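Local coordinates for protein putative glycerophosphodiester phosphodiesterase (Galdieria sulphuraria, PDB 2O55) that is a putative glycerophosphodiester phosphodiesterase, a member of that enzyme family, which is built on a TIM-barrel fold, at residues 169-174 with 193-198; 215-220 with 236-241. All blocks are in the same frame, centred on the assembly; numbering follows the deposited sequence.

Contact 1: 169-174 with 193-198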
# COMPACT_ATOMS: atom_id res chain seq x y z
N LEU A 169 -7.07 3.13 6.59
CA LEU A 169 -6.07 2.42 7.39
C LEU A 169 -6.20 2.77 8.87
O LEU A 169 -6.17 3.95 9.22
CB LEU A 169 -4.67 2.80 6.92
CG LEU A 169 -3.94 1.98 5.86
CD1 LEU A 169 -2.83 2.81 5.29
CD2 LEU A 169 -3.37 0.72 6.46
N PHE A 170 -6.28 1.76 9.74
CA PHE A 170 -6.37 2.03 11.17
C PHE A 170 -5.12 1.73 11.98
O PHE A 170 -4.10 1.28 11.44
CB PHE A 170 -7.56 1.30 11.78
CG PHE A 170 -8.85 1.83 11.31
CD1 PHE A 170 -9.55 1.21 10.28
CD2 PHE A 170 -9.35 3.03 11.84
CE1 PHE A 170 -10.75 1.76 9.81
CE2 PHE A 170 -10.53 3.57 11.39
CZ PHE A 170 -11.24 2.94 10.37
N ASN A 171 -5.23 1.96 13.29
CA ASN A 171 -4.18 1.68 14.27
C ASN A 171 -2.91 2.49 13.97
O ASN A 171 -1.79 1.96 14.03
CB ASN A 171 -3.86 0.19 14.33
CG ASN A 171 -5.10 -0.67 14.32
OD1 ASN A 171 -5.26 -1.50 13.43
ND2 ASN A 171 -5.99 -0.50 15.32
N TYR A 172 -3.11 3.77 13.65
CA TYR A 172 -2.01 4.66 13.33
C TYR A 172 -0.85 4.54 14.30
O TYR A 172 0.18 3.98 13.91
CB TYR A 172 -2.47 6.10 13.14
CG TYR A 172 -1.36 7.11 12.91
CD1 TYR A 172 -0.35 6.88 11.98
CD2 TYR A 172 -1.34 8.32 13.60
CE1 TYR A 172 0.67 7.81 11.76
CE2 TYR A 172 -0.34 9.27 13.39
CZ TYR A 172 0.66 9.00 12.46
OH TYR A 172 1.66 9.92 12.24
N MSE A 173 -0.91 5.02 15.53
CA MSE A 173 0.35 4.78 16.29
C MSE A 173 0.12 3.75 17.38
O MSE A 173 0.40 3.98 18.57
CB MSE A 173 1.04 6.05 16.77
CG MSE A 173 1.50 6.96 15.65
SE MSE A 173 2.07 8.76 16.27
CE MSE A 173 3.48 8.29 17.61
N GLY A 174 -0.41 2.61 16.95
CA GLY A 174 -0.90 1.61 17.88
C GLY A 174 -2.22 2.03 18.51
O GLY A 174 -2.62 1.46 19.54
N VAL A 193 -11.44 -1.51 4.89
CA VAL A 193 -10.65 -1.14 6.07
C VAL A 193 -9.41 -2.02 6.14
O VAL A 193 -9.39 -3.16 5.62
CB VAL A 193 -11.41 -1.31 7.43
CG1 VAL A 193 -12.54 -0.32 7.56
CG2 VAL A 193 -11.91 -2.73 7.61
N SER A 194 -8.38 -1.48 6.80
CA SER A 194 -7.12 -2.20 6.95
C SER A 194 -6.53 -2.03 8.35
O SER A 194 -6.37 -0.90 8.84
CB SER A 194 -6.15 -1.78 5.86
OG SER A 194 -4.87 -2.30 6.11
N MSE A 195 -6.20 -3.15 8.99
CA MSE A 195 -5.83 -3.09 10.40
C MSE A 195 -4.55 -3.80 10.66
O MSE A 195 -4.25 -4.79 10.00
CB MSE A 195 -6.90 -3.74 11.26
CG MSE A 195 -8.19 -4.07 10.49
SE MSE A 195 -9.49 -2.63 10.58
CE MSE A 195 -9.37 -2.44 12.53
N LEU A 196 -3.82 -3.33 11.66
CA LEU A 196 -2.63 -4.02 12.10
C LEU A 196 -2.99 -5.36 12.75
O LEU A 196 -4.03 -5.50 13.41
CB LEU A 196 -1.73 -3.13 12.98
CG LEU A 196 -0.81 -2.15 12.22
CD1 LEU A 196 -1.51 -1.21 11.21
CD2 LEU A 196 -0.02 -1.33 13.22
N PHE A 197 -2.14 -6.34 12.51
CA PHE A 197 -2.41 -7.69 12.92
C PHE A 197 -2.61 -7.80 14.42
O PHE A 197 -3.57 -8.39 14.85
CB PHE A 197 -1.30 -8.61 12.44
CG PHE A 197 -1.49 -10.06 12.81
CD1 PHE A 197 -0.56 -10.71 13.63
CD2 PHE A 197 -2.58 -10.77 12.34
CE1 PHE A 197 -0.73 -12.05 13.97
CE2 PHE A 197 -2.75 -12.11 12.68
CZ PHE A 197 -1.82 -12.75 13.49
N HIS A 198 -1.71 -7.23 15.22
CA HIS A 198 -1.82 -7.32 16.68
C HIS A 198 -3.12 -6.73 17.28
O HIS A 198 -3.50 -7.13 18.37
CB HIS A 198 -0.56 -6.73 17.33
CG HIS A 198 -0.61 -6.58 18.83
ND1 HIS A 198 -0.34 -7.63 19.69
CD2 HIS A 198 -0.86 -5.50 19.61
CE1 HIS A 198 -0.43 -7.20 20.94
NE2 HIS A 198 -0.74 -5.91 20.92

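Contact 2: 215-220 with 236-241. With SO4 (sulfate ion), chain B.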
# COMPACT_ATOMS: atom_id res chain seq x y z
N VAL A 215 -11.88 -6.41 4.52
CA VAL A 215 -10.87 -6.30 5.57
C VAL A 215 -9.52 -6.83 5.14
O VAL A 215 -9.42 -7.91 4.55
CB VAL A 215 -11.27 -7.02 6.84
CG1 VAL A 215 -10.10 -7.02 7.84
CG2 VAL A 215 -12.50 -6.36 7.43
N THR A 216 -8.49 -6.04 5.46
CA THR A 216 -7.13 -6.35 5.06
C THR A 216 -6.28 -6.34 6.33
O THR A 216 -6.28 -5.36 7.08
CB THR A 216 -6.65 -5.29 4.07
OG1 THR A 216 -7.54 -5.28 2.94
CG2 THR A 216 -5.20 -5.53 3.65
N VAL A 217 -5.59 -7.46 6.58
CA VAL A 217 -4.59 -7.47 7.64
C VAL A 217 -3.30 -6.83 7.15
O VAL A 217 -2.80 -7.10 6.04
CB VAL A 217 -4.25 -8.89 8.10
CG1 VAL A 217 -3.25 -8.83 9.23
CG2 VAL A 217 -5.51 -9.59 8.56
N TRP A 218 -2.76 -5.97 8.00
CA TRP A 218 -1.56 -5.23 7.69
C TRP A 218 -0.43 -5.73 8.60
O TRP A 218 -0.58 -5.74 9.83
CB TRP A 218 -1.83 -3.73 7.89
CG TRP A 218 -0.67 -2.84 7.61
CD1 TRP A 218 0.39 -2.57 8.44
CD2 TRP A 218 -0.46 -2.07 6.42
NE1 TRP A 218 1.25 -1.68 7.83
CE2 TRP A 218 0.75 -1.35 6.60
CE3 TRP A 218 -1.18 -1.90 5.22
CZ2 TRP A 218 1.26 -0.50 5.62
CZ3 TRP A 218 -0.66 -1.04 4.24
CH2 TRP A 218 0.54 -0.35 4.45
N MSE A 219 0.68 -6.18 8.00
CA MSE A 219 1.88 -6.52 8.79
C MSE A 219 2.88 -5.37 8.74
O MSE A 219 3.39 -5.05 7.68
CB MSE A 219 2.53 -7.82 8.29
CG MSE A 219 1.57 -8.99 8.08
SE MSE A 219 0.76 -9.66 9.71
CE MSE A 219 0.01 -11.26 8.99
N PRO A 220 3.16 -4.74 9.89
CA PRO A 220 4.17 -3.69 9.85
C PRO A 220 5.48 -4.25 9.33
O PRO A 220 5.71 -5.45 9.40
CB PRO A 220 4.34 -3.30 11.32
CG PRO A 220 3.12 -3.75 12.00
CD PRO A 220 2.64 -4.95 11.26
N LEU A 236 -9.64 -15.51 11.52
CA LEU A 236 -10.29 -14.19 11.43
C LEU A 236 -11.19 -14.02 10.22
O LEU A 236 -12.15 -13.26 10.27
CB LEU A 236 -9.23 -13.11 11.37
CG LEU A 236 -8.49 -12.82 12.66
CD1 LEU A 236 -7.30 -11.92 12.34
CD2 LEU A 236 -9.43 -12.16 13.64
N GLN A 237 -10.86 -14.69 9.12
CA GLN A 237 -11.62 -14.60 7.86
C GLN A 237 -11.49 -13.23 7.16
O GLN A 237 -12.43 -12.76 6.53
CB GLN A 237 -13.10 -14.97 8.08
CG GLN A 237 -13.40 -16.45 8.41
CD GLN A 237 -14.12 -17.18 7.27
OE1 GLN A 237 -13.52 -17.48 6.23
NE2 GLN A 237 -15.42 -17.47 7.47
N VAL A 238 -10.32 -12.62 7.28
CA VAL A 238 -9.97 -11.41 6.52
C VAL A 238 -9.99 -11.68 5.02
O VAL A 238 -9.90 -12.84 4.59
CB VAL A 238 -8.56 -10.90 6.90
CG1 VAL A 238 -8.50 -10.68 8.40
CG2 VAL A 238 -7.47 -11.89 6.47
N ASP A 239 -10.10 -10.61 4.23
CA ASP A 239 -10.15 -10.69 2.76
C ASP A 239 -8.77 -10.64 2.11
O ASP A 239 -8.54 -11.29 1.09
CB ASP A 239 -11.03 -9.57 2.23
CG ASP A 239 -12.44 -9.64 2.79
OD1 ASP A 239 -13.17 -10.63 2.49
OD2 ASP A 239 -12.81 -8.73 3.56
N LEU A 240 -7.86 -9.87 2.70
CA LEU A 240 -6.54 -9.70 2.12
C LEU A 240 -5.53 -9.68 3.25
O LEU A 240 -5.88 -9.41 4.42
CB LEU A 240 -6.44 -8.43 1.26
CG LEU A 240 -7.40 -8.21 0.06
CD1 LEU A 240 -8.61 -7.32 0.36
CD2 LEU A 240 -6.66 -7.60 -1.08
N ILE A 241 -4.29 -10.03 2.93
CA ILE A 241 -3.21 -9.98 3.90
C ILE A 241 -2.04 -9.28 3.28
O ILE A 241 -1.48 -9.74 2.28
CB ILE A 241 -2.76 -11.36 4.34
CG1 ILE A 241 -3.95 -12.11 4.95
CG2 ILE A 241 -1.56 -11.21 5.29
CD1 ILE A 241 -3.66 -13.48 5.40
S SO4 B . 4.67 0.04 7.85
O1 SO4 B . 3.74 -0.56 8.79
O2 SO4 B . 5.91 0.25 8.58
O3 SO4 B . 4.97 -0.92 6.81
O4 SO4 B . 4.16 1.26 7.23

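Contact 1: 169-174 with 193-198
Asn171, in the loop after strand 165-169, turns its side-chain amide to strand 192-196 and accepts the backbone N-H of Leu196. These are neighbouring parallel strands of the TIM barrel, met where strand 165-169 passes into the loop before helix 181-187. Leu169 pairs in parallel with Ser194, and Phe170 N gives a nearly linear bond to Ser194 O (2.8 Å, 178° at the hydrogen). After Leu169 the backbone leaves the sheet, with Asn171 in the left-handed region (phi 61°), a conformation that asparagine tolerates well. The side chain then continues the pairing. Its CB lies 4.1 Å from Leu196 CD1. CG stands beside the backbone N and anti to the carbonyl carbon (chi1 -43°), which aims the amide at the second strand. OD1 accepts Leu196 N at 2.9 Å, with the donor tilted from the amide plane, and sits 3.5 Å from Met195 CA. The other branch, ND2, donates to Gln175 O and Thr177 OG1, so both ends of the amide are used and its flip is fixed.

Phe170 fills the apolar side. Its ring edge meets Val193, CE1 lying 3.5 Å from Val193 CG1, and Phe170 CD1 comes within 3.9 Å of Met195 SE, a selenomethionine running alongside in an oblique Met-aromatic contact. His151 packs edge-to-face with the same ring. Leu196 turns its CD1 methyl to Phe170 O, at 3.6 Å. A side-chain amide thus stands in for a peptide group where the strands part, while the ring lies beside the Phe170-Ser194 bond, consistent with keeping water from it.

Contact 2: 215-220 with 236-241
Thr216 and Leu240 are register partners in a parallel pairing, and their side chains, on the same face of the sheet, slant across one another with Thr216 OG1 3.5 Å from Leu240 CD1. Val217 and Ile241, the next pair, point to the other face. There Met219, a selenomethionine bent at chi2, brings its CE methyl obliquely to 4.0 Å from Ile241 CG2. Val215 and Val238 meet at about a right angle, CG1 to CG1 at 4.0 Å; Val215, beta-branched, suits the extended backbone of its buried strand, while Val238 packs on it from the turn that leads into strand 240-243.

At the start of the pairing Asp239 lies beside Val215. Its CG is placed anti to the carbonyl carbon (chi1 -58°), and OD2 receives Val215 N at 2.7 Å through the lone pair directed away from the other oxygen. His209 NE2 bonds to that same OD2. Val215 O in turn accepts two N-H groups, Asp239 N at 2.8 Å and Leu240 N at 3.1 Å, and Val217 N goes to Leu240 O at 2.9 Å. Farther along, Trp218 NE1 donates almost straight to O1 of a sulfate ion (2.9 Å).

Strands 214-218 and 240-243 are the two strands of a beta-alpha-beta unit: Cys233 of helix 227-236 packs on Val217, Met219 and Ile241, while on the face of Thr216 and Leu240, Leu240 touches Tyr39 of strand 39-46.

In the fold
Of the four strands involved, 165-169 is the first along the chain, and it runs out into the loop of contact 1; after helix 181-187 the chain returns as strand 192-196, which closes that contact. Helix 202-210 then leads to strand 214-218, where contact 2 opens, and contact 2 closes when the chain comes back from helix 227-236 into strand 240-243. The two contacts are therefore in series, neither nested nor crossed, with centres about 10 Å apart. Strands 192-196 and 214-218 are neighbours and join them directly: Met195 N and O probably bond to Thr216 O and Trp218 N. Together they tie four consecutive parallel strands of the barrel, and strand 240-243 also pairs with strand 8-12, closing it.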